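Local coordinates for 3,4-dihydroxybenzoate decarboxylase (Enterobacter cloacae, PDB 5NY5), which probably catalyses the reversible decarboxylation of 3,4-dihydroxybenzoate to catechol with a prenylated flavin cofactor and a bound metal ion, as a UbiD-family enzyme, at residues C117-Y123 with V248-A252; T207-L212 with K256-E262; K372-E378 with T464-A468; D424-T428 with T459-C463. All blocks are in the same frame, centred on the assembly; numbering follows the deposited sequence.

Interaction 1: C117-Y123 with V248-A252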
loop_
_atom_site.group_PDB
_atom_site.type_symbol
_atom_site.label_atom_id
_atom_site.label_comp_id
_atom_site.label_asym_id
_atom_site.label_seq_id
_atom_site.Cartn_x
_atom_site.Cartn_y
_atom_site.Cartn_z
ATOM N N CYS A 117 40.300 37.401 -28.979
ATOM C CA CYS A 117 39.055 37.948 -28.458
ATOM C C CYS A 117 39.078 39.469 -28.423
ATOM O O CYS A 117 38.029 40.102 -28.558
ATOM C CB CYS A 117 38.776 37.386 -27.063
ATOM S SG CYS A 117 39.797 38.071 -25.742
ATOM N N GLN A 118 40.256 40.077 -28.277
ATOM C CA GLN A 118 40.374 41.525 -28.173
ATOM C C GLN A 118 40.762 42.184 -29.496
ATOM O O GLN A 118 41.388 43.249 -29.498
ATOM C CB GLN A 118 41.371 41.894 -27.075
ATOM C CG GLN A 118 40.906 41.499 -25.684
ATOM C CD GLN A 118 41.850 41.949 -24.592
ATOM O OE1 GLN A 118 42.949 42.429 -24.864
ATOM N NE2 GLN A 118 41.424 41.798 -23.345
ATOM N N GLU A 119 40.393 41.577 -30.628
ATOM C CA GLU A 119 40.617 42.221 -31.917
ATOM C C GLU A 119 39.727 43.440 -32.114
ATOM O O GLU A 119 40.062 44.313 -32.919
ATOM C CB GLU A 119 40.395 41.223 -33.055
ATOM C CG GLU A 119 41.491 40.179 -33.196
ATOM C CD GLU A 119 41.102 39.046 -34.127
ATOM O OE1 GLU A 119 39.969 39.068 -34.649
ATOM O OE2 GLU A 119 41.927 38.132 -34.337
ATOM N N GLN A 120 38.599 43.509 -31.410
ATOM C CA GLN A 120 37.749 44.690 -31.373
ATOM C C GLN A 120 37.450 45.031 -29.923
ATOM O O GLN A 120 37.349 44.145 -29.070
ATOM C CB GLN A 120 36.423 44.483 -32.118
ATOM C CG GLN A 120 36.544 44.117 -33.581
ATOM C CD GLN A 120 35.187 43.955 -34.241
ATOM O OE1 GLN A 120 34.870 42.897 -34.781
ATOM N NE2 GLN A 120 34.376 45.006 -34.194
ATOM N N VAL A 121 37.304 46.323 -29.646
ATOM C CA VAL A 121 36.979 46.797 -28.305
ATOM C C VAL A 121 35.933 47.896 -28.418
ATOM O O VAL A 121 36.108 48.850 -29.182
ATOM C CB VAL A 121 38.222 47.310 -27.553
ATOM C CG1 VAL A 121 37.811 47.954 -26.245
ATOM C CG2 VAL A 121 39.195 46.173 -27.290
ATOM N N PHE A 122 34.846 47.760 -27.661
ATOM C CA PHE A 122 33.791 48.765 -27.590
ATOM C C PHE A 122 33.636 49.176 -26.133
ATOM O O PHE A 122 33.158 48.387 -25.312
ATOM C CB PHE A 122 32.473 48.226 -28.146
ATOM C CG PHE A 122 32.489 47.974 -29.626
ATOM C CD1 PHE A 122 33.058 46.822 -30.141
ATOM C CD2 PHE A 122 31.918 48.878 -30.502
ATOM C CE1 PHE A 122 33.070 46.583 -31.497
ATOM C CE2 PHE A 122 31.926 48.644 -31.861
ATOM C CZ PHE A 122 32.502 47.495 -32.359
ATOM N N TYR A 123 34.043 50.400 -25.807
ATOM C CA TYR A 123 33.894 50.904 -24.449
ATOM C C TYR A 123 32.494 51.464 -24.240
ATOM O O TYR A 123 31.918 52.090 -25.135
ATOM C CB TYR A 123 34.937 51.980 -24.155
ATOM C CG TYR A 123 36.360 51.471 -24.135
ATOM C CD1 TYR A 123 36.850 50.767 -23.045
ATOM C CD2 TYR A 123 37.214 51.702 -25.204
ATOM C CE1 TYR A 123 38.149 50.302 -23.022
ATOM C CE2 TYR A 123 38.516 51.243 -25.189
ATOM C CZ TYR A 123 38.979 50.543 -24.097
ATOM O OH TYR A 123 40.276 50.086 -24.084
ATOM N N VAL A 248 43.624 36.218 -20.879
ATOM C CA VAL A 248 44.094 37.566 -21.169
ATOM C C VAL A 248 43.516 38.511 -20.126
ATOM O O VAL A 248 42.349 38.384 -19.742
ATOM C CB VAL A 248 43.705 38.010 -22.597
ATOM C CG1 VAL A 248 42.217 37.809 -22.836
ATOM C CG2 VAL A 248 44.096 39.461 -22.841
ATOM N N GLN A 249 44.338 39.446 -19.657
ATOM C CA GLN A 249 43.869 40.434 -18.698
ATOM C C GLN A 249 42.751 41.270 -19.307
ATOM O O GLN A 249 42.754 41.561 -20.506
ATOM C CB GLN A 249 45.024 41.333 -18.257
ATOM C CG GLN A 249 44.640 42.392 -17.241
ATOM C CD GLN A 249 44.131 41.797 -15.948
ATOM O OE1 GLN A 249 44.562 40.721 -15.534
ATOM N NE2 GLN A 249 43.203 42.491 -15.303
ATOM N N GLY A 250 41.781 41.640 -18.476
ATOM C CA GLY A 250 40.686 42.460 -18.948
ATOM C C GLY A 250 41.148 43.832 -19.391
ATOM O O GLY A 250 42.230 44.308 -19.043
ATOM N N VAL A 251 40.299 44.475 -20.183
ATOM C CA VAL A 251 40.591 45.788 -20.738
ATOM C C VAL A 251 39.958 46.900 -19.911
ATOM O O VAL A 251 40.571 47.948 -19.706
ATOM C CB VAL A 251 40.131 45.847 -22.211
ATOM C CG1 VAL A 251 39.907 47.274 -22.653
ATOM C CG2 VAL A 251 41.158 45.173 -23.108
ATOM N N ALA A 252 38.745 46.680 -19.406
ATOM C CA ALA A 252 38.030 47.700 -18.654
ATOM C C ALA A 252 37.693 47.306 -17.224
ATOM O O ALA A 252 37.282 48.177 -16.449
ATOM C CB ALA A 252 36.729 48.084 -19.375
#
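Q118 and Q249 form the one hydrogen bond of this contact: the side-chain amide of Q118 donates an N-H from NE2 to the backbone O of Q249 at 3.1 Å. The bond is moderately bent, 146° at the hydrogen, and the acceptor sits a little out of the Q118 amide plane. An extended chain beyond CG carries the amide this far across, past the branches of two valines. V248 CG2 is 3.6 Å from Q118 NE2. V251 CG2 approaches Q118 NE2 to 3.4 Å, the Q118 and V251 side chains running alongside in opposing senses. This polar reach links two sheets of the middle domain of the UbiD fold, which belongs to the FMN-binding clan. Strand 120-123 pairs with strand 303-311 in the large antiparallel sheet, whereas strand 246-249 is central in a small mixed sheet. The segments meet through side chains, with no strand pairing between them. Apolar contacts follow: C117 SG meets V248 CG1 at 3.8 Å, and V121 CG1 stands 4.2 Å from V251 CG1. With chi1 158°, V251 points CG1 across the phenol of Y123, 3.2 Å from Y123 OH and 3.5 Å from Y123 CE1. A252 CB comes to the edge of that ring, whereas V121 CG1 lies over one of its faces. Beyond the contact, the E266 carboxylate accepts the backbone N-H groups of V251 and A252.

Interaction 2: T207-L212 with K256-E262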
loop_
_atom_site.group_PDB
_atom_site.type_symbol
_atom_site.label_atom_id
_atom_site.label_comp_id
_atom_site.label_asym_id
_atom_site.label_seq_id
_atom_site.Cartn_x
_atom_site.Cartn_y
_atom_site.Cartn_z
ATOM N N THR A 207 33.856 38.949 -16.191
ATOM C CA THR A 207 33.934 38.839 -17.639
ATOM C C THR A 207 33.003 37.729 -18.101
ATOM O O THR A 207 32.914 36.675 -17.466
ATOM C CB THR A 207 35.357 38.549 -18.122
ATOM O OG1 THR A 207 35.729 37.217 -17.751
ATOM C CG2 THR A 207 36.337 39.538 -17.512
ATOM N N ILE A 208 32.312 37.974 -19.206
ATOM C CA ILE A 208 31.344 37.039 -19.764
ATOM C C ILE A 208 31.907 36.547 -21.088
ATOM O O ILE A 208 31.933 37.288 -22.077
ATOM C CB ILE A 208 29.971 37.693 -19.940
ATOM C CG1 ILE A 208 29.531 38.318 -18.617
ATOM C CG2 ILE A 208 28.959 36.672 -20.419
ATOM C CD1 ILE A 208 28.599 39.488 -18.774
ATOM N N ASN A 209 32.356 35.298 -21.108
ATOM C CA ASN A 209 33.076 34.736 -22.242
ATOM C C ASN A 209 32.127 33.873 -23.062
ATOM O O ASN A 209 31.541 32.921 -22.539
ATOM C CB ASN A 209 34.271 33.917 -21.759
ATOM C CG ASN A 209 35.156 34.692 -20.802
ATOM O OD1 ASN A 209 36.208 35.199 -21.186
ATOM N ND2 ASN A 209 34.731 34.792 -19.548
HETATM N N MSE A 210 31.981 34.204 -24.341
HETATM C CA MSE A 210 31.059 33.490 -25.217
HETATM C C MSE A 210 31.714 33.128 -26.548
HETATM O O MSE A 210 32.487 33.907 -27.100
HETATM C CB MSE A 210 29.803 34.328 -25.458
HETATM C CG MSE A 210 29.073 34.726 -24.189
HETATM SE SE MSE A 210 27.535 35.872 -24.512
HETATM C CE MSE A 210 28.448 37.367 -25.363
ATOM N N GLY A 211 31.389 31.945 -27.063
ATOM C CA GLY A 211 31.995 31.453 -28.286
ATOM C C GLY A 211 33.321 30.779 -28.011
ATOM O O GLY A 211 34.382 31.357 -28.264
ATOM N N LEU A 212 33.273 29.553 -27.496
ATOM C CA LEU A 212 34.443 28.901 -26.930
ATOM C C LEU A 212 34.646 27.531 -27.554
ATOM O O LEU A 212 33.778 26.996 -28.247
ATOM C CB LEU A 212 34.307 28.748 -25.411
ATOM C CG LEU A 212 33.724 29.945 -24.668
ATOM C CD1 LEU A 212 33.395 29.564 -23.238
ATOM C CD2 LEU A 212 34.695 31.108 -24.710
ATOM N N LYS A 256 40.268 38.581 -15.701
ATOM C CA LYS A 256 40.774 38.039 -16.951
ATOM C C LYS A 256 39.632 37.482 -17.796
ATOM O O LYS A 256 38.518 37.268 -17.314
ATOM C CB LYS A 256 41.814 36.951 -16.684
ATOM C CG LYS A 256 43.073 37.461 -16.008
ATOM C CD LYS A 256 43.416 36.632 -14.783
ATOM C CE LYS A 256 44.548 37.264 -13.991
ATOM N NZ LYS A 256 44.705 36.631 -12.650
ATOM N N ALA A 257 39.925 37.249 -19.074
ATOM C CA ALA A 257 38.950 36.729 -20.020
ATOM C C ALA A 257 39.580 35.623 -20.854
ATOM O O ALA A 257 40.803 35.480 -20.913
ATOM C CB ALA A 257 38.407 37.832 -20.940
ATOM N N ILE A 258 38.721 34.835 -21.499
ATOM C CA ILE A 258 39.190 33.766 -22.375
ATOM C C ILE A 258 39.816 34.391 -23.614
ATOM O O ILE A 258 39.145 35.097 -24.376
ATOM C CB ILE A 258 38.046 32.817 -22.747
ATOM C CG1 ILE A 258 37.471 32.157 -21.492
ATOM C CG2 ILE A 258 38.525 31.761 -23.731
ATOM C CD1 ILE A 258 38.463 31.302 -20.743
ATOM N N ALA A 259 41.109 34.132 -23.820
ATOM C CA ALA A 259 41.835 34.787 -24.902
ATOM C C ALA A 259 41.317 34.356 -26.269
ATOM O O ALA A 259 41.228 35.175 -27.190
ATOM C CB ALA A 259 43.330 34.498 -24.780
ATOM N N ARG A 260 40.970 33.080 -26.420
ATOM C CA ARG A 260 40.521 32.538 -27.695
ATOM C C ARG A 260 39.019 32.675 -27.904
ATOM O O ARG A 260 38.487 32.115 -28.866
ATOM C CB ARG A 260 40.923 31.065 -27.810
ATOM C CG ARG A 260 42.413 30.817 -27.667
ATOM C CD ARG A 260 43.175 31.333 -28.865
ATOM N NE ARG A 260 43.010 30.464 -30.024
ATOM C CZ ARG A 260 43.468 30.749 -31.236
ATOM N NH1 ARG A 260 44.115 31.885 -31.450
ATOM N NH2 ARG A 260 43.275 29.901 -32.236
ATOM N N ALA A 261 38.330 33.407 -27.037
ATOM C CA ALA A 261 36.883 33.500 -27.122
ATOM C C ALA A 261 36.456 34.330 -28.329
ATOM O O ALA A 261 37.247 35.058 -28.932
ATOM C CB ALA A 261 36.310 34.108 -25.845
ATOM N N GLU A 262 35.176 34.209 -28.679
ATOM C CA GLU A 262 34.621 34.992 -29.776
ATOM C C GLU A 262 34.188 36.375 -29.308
ATOM O O GLU A 262 34.548 37.385 -29.920
ATOM C CB GLU A 262 33.444 34.250 -30.412
ATOM C CG GLU A 262 33.844 33.069 -31.280
ATOM C CD GLU A 262 34.353 33.492 -32.644
ATOM O OE1 GLU A 262 33.870 34.516 -33.169
ATOM O OE2 GLU A 262 35.240 32.804 -33.189
HETATM O O HOH W 1 36.566 30.211 -29.159
#
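N209 accepts the backbone N-H of I258 on its side-chain OD1, 2.6 Å from I258 N and straight at the hydrogen, although the donor lies well out of the carbonyl plane. A chi1 of -52° keeps N209 CG beside its own backbone N and directs the amide at I258. The other end of the amide is held too: N209 ND2 donates to T207 OG1 at 3.2 Å and to the backbone O of L153, which fixes the rotation of the group. T207 OG1 in turn donates to K256 O over 2.8 Å. These side chains join strand 207-210 to strand 256-258, which run almost parallel (8°) with axes 6.9 Å apart. Within this FMN-binding-like domain they tie the large antiparallel sheet to the small mixed sheet alongside. Past the strands, a type I turn from I258 to A261 brings E262 N to 3.0 Å from G211 O, on a lone pair; the second bond of E262 N, to M210 O, is weak. One water donates to both G211 O and R260 O. E262 OE1 accepts I316 N, and OE2 forms a salt bridge with R9. Packing completes the contact: L212 CD2 lies 3.6 Å from A261 CB and 4.0 Å from I258 CG2, while I258 CG1 lies over a face of the N209 amide, 3.5 Å from N209 CG.

Interaction 3: K372-E378 with T464-A468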
loop_
_atom_site.group_PDB
_atom_site.type_symbol
_atom_site.label_atom_id
_atom_site.label_comp_id
_atom_site.label_asym_id
_atom_site.label_seq_id
_atom_site.Cartn_x
_atom_site.Cartn_y
_atom_site.Cartn_z
ATOM N N LYS A 372 24.610 -8.296 -13.108
ATOM C CA LYS A 372 24.672 -9.235 -11.999
ATOM C C LYS A 372 25.587 -10.391 -12.381
ATOM O O LYS A 372 25.296 -11.144 -13.317
ATOM C CB LYS A 372 23.275 -9.727 -11.632
ATOM C CG LYS A 372 22.382 -8.632 -11.076
ATOM C CD LYS A 372 20.962 -9.120 -10.874
ATOM C CE LYS A 372 20.041 -7.978 -10.495
ATOM N NZ LYS A 372 18.618 -8.401 -10.528
ATOM N N ARG A 373 26.700 -10.520 -11.664
ATOM C CA ARG A 373 27.717 -11.510 -11.974
ATOM C C ARG A 373 27.673 -12.719 -11.054
ATOM O O ARG A 373 28.227 -13.768 -11.403
ATOM C CB ARG A 373 29.103 -10.864 -11.889
ATOM C CG ARG A 373 29.165 -9.486 -12.525
ATOM C CD ARG A 373 30.140 -8.577 -11.801
ATOM N NE ARG A 373 29.679 -8.228 -10.460
ATOM C CZ ARG A 373 30.345 -7.434 -9.626
ATOM N NH1 ARG A 373 31.504 -6.909 -9.995
ATOM N NH2 ARG A 373 29.854 -7.166 -8.424
ATOM N N GLN A 374 27.028 -12.599 -9.903
ATOM C CA GLN A 374 27.025 -13.636 -8.885
ATOM C C GLN A 374 25.751 -13.489 -8.074
ATOM O O GLN A 374 25.095 -12.443 -8.135
ATOM C CB GLN A 374 28.267 -13.527 -7.990
ATOM C CG GLN A 374 28.635 -12.102 -7.634
ATOM C CD GLN A 374 29.950 -12.016 -6.895
ATOM O OE1 GLN A 374 30.443 -13.014 -6.368
ATOM N NE2 GLN A 374 30.530 -10.822 -6.856
ATOM N N PRO A 375 25.357 -14.523 -7.320
ATOM C CA PRO A 375 24.132 -14.408 -6.509
ATOM C C PRO A 375 24.124 -13.214 -5.567
ATOM O O PRO A 375 23.072 -12.592 -5.374
ATOM C CB PRO A 375 24.109 -15.734 -5.739
ATOM C CG PRO A 375 24.846 -16.677 -6.603
ATOM C CD PRO A 375 25.936 -15.875 -7.242
ATOM N N SER A 376 25.272 -12.871 -4.982
ATOM C CA SER A 376 25.338 -11.736 -4.068
ATOM C C SER A 376 25.000 -10.416 -4.747
ATOM O O SER A 376 24.702 -9.437 -4.056
ATOM C CB SER A 376 26.726 -11.654 -3.433
ATOM O OG SER A 376 27.733 -11.562 -4.423
ATOM N N ASP A 377 25.043 -10.359 -6.078
ATOM C CA ASP A 377 24.686 -9.126 -6.768
ATOM C C ASP A 377 23.193 -8.843 -6.711
ATOM O O ASP A 377 22.792 -7.685 -6.861
ATOM C CB ASP A 377 25.148 -9.176 -8.221
ATOM C CG ASP A 377 26.608 -8.814 -8.374
ATOM O OD1 ASP A 377 27.138 -8.115 -7.486
ATOM O OD2 ASP A 377 27.223 -9.225 -9.378
ATOM N N GLU A 378 22.365 -9.862 -6.507
ATOM C CA GLU A 378 20.943 -9.624 -6.327
ATOM C C GLU A 378 20.719 -8.802 -5.070
ATOM O O GLU A 378 21.206 -9.149 -3.991
ATOM C CB GLU A 378 20.179 -10.942 -6.242
ATOM C CG GLU A 378 18.686 -10.757 -6.102
ATOM C CD GLU A 378 18.092 -9.935 -7.231
ATOM O OE1 GLU A 378 18.381 -10.240 -8.405
ATOM O OE2 GLU A 378 17.343 -8.981 -6.943
ATOM N N THR A 464 15.583 -5.020 -13.889
ATOM C CA THR A 464 16.606 -6.041 -14.025
ATOM C C THR A 464 15.997 -7.409 -13.760
ATOM O O THR A 464 15.072 -7.556 -12.961
ATOM C CB THR A 464 17.773 -5.788 -13.065
ATOM O OG1 THR A 464 17.353 -6.008 -11.713
ATOM C CG2 THR A 464 18.266 -4.363 -13.203
ATOM N N VAL A 465 16.514 -8.406 -14.459
ATOM C CA VAL A 465 16.032 -9.777 -14.275
ATOM C C VAL A 465 16.503 -10.286 -12.918
ATOM O O VAL A 465 17.698 -10.169 -12.600
ATOM C CB VAL A 465 16.539 -10.672 -15.404
ATOM C CG1 VAL A 465 16.016 -12.085 -15.240
ATOM C CG2 VAL A 465 16.135 -10.102 -16.743
ATOM N N PRO A 466 15.617 -10.826 -12.085
ATOM C CA PRO A 466 16.064 -11.437 -10.830
ATOM C C PRO A 466 17.118 -12.497 -11.102
ATOM O O PRO A 466 17.019 -13.255 -12.067
ATOM C CB PRO A 466 14.782 -12.045 -10.254
ATOM C CG PRO A 466 13.686 -11.247 -10.859
ATOM C CD PRO A 466 14.154 -10.880 -12.235
ATOM N N TRP A 467 18.138 -12.534 -10.240
ATOM C CA TRP A 467 19.288 -13.402 -10.472
ATOM C C TRP A 467 18.870 -14.841 -10.741
ATOM O O TRP A 467 19.427 -15.502 -11.626
ATOM C CB TRP A 467 20.236 -13.346 -9.274
ATOM C CG TRP A 467 21.229 -14.456 -9.280
ATOM C CD1 TRP A 467 21.144 -15.636 -8.602
ATOM C CD2 TRP A 467 22.451 -14.504 -10.018
ATOM N NE1 TRP A 467 22.245 -16.413 -8.866
ATOM C CE2 TRP A 467 23.064 -15.739 -9.733
ATOM C CE3 TRP A 467 23.093 -13.617 -10.885
ATOM C CZ2 TRP A 467 24.282 -16.110 -10.287
ATOM C CZ3 TRP A 467 24.301 -13.990 -11.434
ATOM C CH2 TRP A 467 24.882 -15.225 -11.134
ATOM N N ALA A 468 17.884 -15.340 -9.996
ATOM C CA ALA A 468 17.498 -16.741 -10.101
ATOM C C ALA A 468 16.825 -17.071 -11.426
ATOM O O ALA A 468 16.765 -18.246 -11.797
ATOM C CB ALA A 468 16.569 -17.114 -8.944
#
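A chi1 of 165° turns the W467 indole away from its own N and lays one face against the Q374-P375 backbone. On the other segment E378 likewise sends CG away from its N, then bends at chi2 (57°), turning E378 OE1 back to W467 N, 2.9 Å away. K372 instead stays extended beyond CG and drives NZ between the two loops. There K372 NZ donates to T464 OG1 at 3.0 Å and to V465 O at 2.9 Å, the latter from above the carbonyl plane, and forms a salt bridge with E378 OE1 at 2.8 Å. OE1 therefore accepts two donors, K372 NZ and W467 N, from opposite faces of its carboxylate plane. The contact joins the loop from strand 365-370 to helix 380-391 with the loop after strand 455-462, beside the sheet of the UbiD C-terminal domain. One indole face carries the peptide in a CH-pi contact: P375 CA lies 3.6 Å from the centroid of the W467 five-membered ring, 11° off the normal, and P375 CD is 3.5 Å from W467 CZ2. K372 O meets the indole edge in plane. The loop bearing P375 is shaped by D377, whose carboxylate takes R373 side-on through NE and NH2 while D377 OD2 also accepts R373 N, 2.7 Å away. Outside partners extend the polar network: T464 OG1 bonds D462 OD2, E378 OE2 bonds Q381 NE2, and R451 of the second subunit makes a salt bridge with E378 OE2.

Interaction 4: D424-T428 with T459-C463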
loop_
_atom_site.group_PDB
_atom_site.type_symbol
_atom_site.label_atom_id
_atom_site.label_comp_id
_atom_site.label_asym_id
_atom_site.label_seq_id
_atom_site.Cartn_x
_atom_site.Cartn_y
_atom_site.Cartn_z
ATOM N N ASP A 424 3.611 -4.464 -9.161
ATOM C CA ASP A 424 3.480 -4.649 -7.722
ATOM C C ASP A 424 4.710 -5.296 -7.094
ATOM O O ASP A 424 4.696 -5.589 -5.894
ATOM C CB ASP A 424 2.220 -5.468 -7.407
ATOM C CG ASP A 424 2.221 -6.832 -8.066
ATOM O OD1 ASP A 424 3.097 -7.090 -8.915
ATOM O OD2 ASP A 424 1.330 -7.645 -7.739
ATOM N N VAL A 425 5.774 -5.513 -7.868
ATOM C CA VAL A 425 7.015 -6.076 -7.361
ATOM C C VAL A 425 8.193 -5.134 -7.567
ATOM O O VAL A 425 9.046 -4.996 -6.682
ATOM C CB VAL A 425 7.308 -7.446 -8.010
ATOM C CG1 VAL A 425 8.644 -7.994 -7.525
ATOM C CG2 VAL A 425 6.182 -8.419 -7.734
ATOM N N SER A 426 8.246 -4.454 -8.710
ATOM C CA SER A 426 9.463 -3.822 -9.195
ATOM C C SER A 426 9.486 -2.310 -9.018
ATOM O O SER A 426 10.404 -1.657 -9.521
ATOM C CB SER A 426 9.661 -4.162 -10.673
ATOM O OG SER A 426 9.312 -5.505 -10.953
ATOM N N ILE A 427 8.512 -1.733 -8.319
ATOM C CA ILE A 427 8.355 -0.285 -8.243
ATOM C C ILE A 427 8.382 0.134 -6.778
ATOM O O ILE A 427 7.540 -0.304 -5.986
ATOM C CB ILE A 427 7.059 0.181 -8.925
ATOM C CG1 ILE A 427 7.016 -0.316 -10.372
ATOM C CG2 ILE A 427 6.951 1.687 -8.889
ATOM C CD1 ILE A 427 5.822 0.180 -11.165
ATOM N N THR A 428 9.341 0.990 -6.426
ATOM C CA THR A 428 9.506 1.495 -5.068
ATOM C C THR A 428 9.352 3.008 -5.080
ATOM O O THR A 428 10.111 3.706 -5.758
ATOM C CB THR A 428 10.869 1.106 -4.495
ATOM O OG1 THR A 428 10.969 -0.318 -4.416
ATOM C CG2 THR A 428 11.041 1.684 -3.112
ATOM N N THR A 459 10.920 7.592 -7.598
ATOM C CA THR A 459 10.522 6.229 -7.912
ATOM C C THR A 459 11.689 5.469 -8.519
ATOM O O THR A 459 12.378 5.980 -9.406
ATOM C CB THR A 459 9.326 6.217 -8.872
ATOM O OG1 THR A 459 8.283 7.042 -8.340
ATOM C CG2 THR A 459 8.795 4.809 -9.043
ATOM N N ILE A 460 11.898 4.250 -8.043
ATOM C CA ILE A 460 12.912 3.350 -8.571
ATOM C C ILE A 460 12.188 2.244 -9.327
ATOM O O ILE A 460 11.470 1.435 -8.728
ATOM C CB ILE A 460 13.800 2.778 -7.459
ATOM C CG1 ILE A 460 14.477 3.908 -6.684
ATOM C CG2 ILE A 460 14.830 1.830 -8.036
ATOM C CD1 ILE A 460 15.288 3.443 -5.479
ATOM N N PHE A 461 12.366 2.208 -10.643
ATOM C CA PHE A 461 11.844 1.134 -11.480
ATOM C C PHE A 461 12.946 0.098 -11.653
ATOM O O PHE A 461 13.941 0.354 -12.337
ATOM C CB PHE A 461 11.382 1.666 -12.835
ATOM C CG PHE A 461 10.253 2.648 -12.756
ATOM C CD1 PHE A 461 8.938 2.231 -12.892
ATOM C CD2 PHE A 461 10.502 3.994 -12.569
ATOM C CE1 PHE A 461 7.898 3.138 -12.830
ATOM C CE2 PHE A 461 9.465 4.905 -12.507
ATOM C CZ PHE A 461 8.163 4.475 -12.637
ATOM N N ASP A 462 12.775 -1.066 -11.034
ATOM C CA ASP A 462 13.753 -2.145 -11.142
ATOM C C ASP A 462 13.342 -3.051 -12.295
ATOM O O ASP A 462 12.482 -3.920 -12.144
ATOM C CB ASP A 462 13.864 -2.918 -9.834
ATOM C CG ASP A 462 14.835 -4.080 -9.924
ATOM O OD1 ASP A 462 14.727 -5.005 -9.095
ATOM O OD2 ASP A 462 15.703 -4.076 -10.823
ATOM N N CYS A 463 13.969 -2.853 -13.453
ATOM C CA CYS A 463 13.702 -3.661 -14.632
ATOM C C CYS A 463 14.810 -4.663 -14.907
ATOM O O CYS A 463 14.970 -5.100 -16.049
ATOM C CB CYS A 463 13.489 -2.767 -15.851
ATOM S SG CYS A 463 12.212 -1.545 -15.603
#
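S426 and T428, with I427 between them, supply the whole of the surface that segment 424-428 buries against segment 459-463. S426 O receives D462 N at 2.9 Å in a nearly straight bond (174°), and S426 CB lies against the backbone O of D462. Its hydroxyl turns back to bond Q422 N. T428 pairs with I460 as an antiparallel hydrogen-bonded pair: T428 N lies 3.2 Å from I460 O and I460 N lies 3.0 Å from T428 O. Their side chains share a face of the sheet, T428 CB being 4.5 Å from I460 CB. I427 and F461 form the non-hydrogen-bonded pair on the opposite face, with their side chains running alongside in the same direction. The extended I427 chain (chi2 -176°) carries I427 CD1 to 4.0 Å from F461 CE1, while I427 CG2 meets T459 CG2 at 3.6 Å. That threonine methyl also sits over one face of the F461 ring, toward its rim. A CA-H...O contact from T459 CA to T428 O, 3.3 Å, supplements the ladder. F461 packs on F461 of the third subunit, and T428 on P431 of the second. In the mixed sheet of the C-terminal UbiD domain, strand 427-434 is outermost within the chain; strand 455-462 lies between it and strand 397-401, and I460 packs on A385, L386 and L389 of helix 380-391.

The four contacts form two pairs on opposite sides of the chain's centre. Interactions 1 and 2, centres 10 Å apart, interlock in the middle domain: V248 O lies 2.8 Å from A257 N and C117 N lies 3.0 Å from A259 O, both probable hydrogen bonds. Interactions 3 and 4 have centres 16 Å apart; interaction 4 is nested inside the loop closed by interaction 3, their segments adjoining at C463-T464, and both touch the third subunit. Nearest atoms of interactions 2 and 4 are about 34 Å apart. Interaction 2 lies nearest the cofactor site, which is empty in this chain: the side chain of L212 is about 7 Å from that of I169, a prenylated FMN-binding residue. The other three lie away from it.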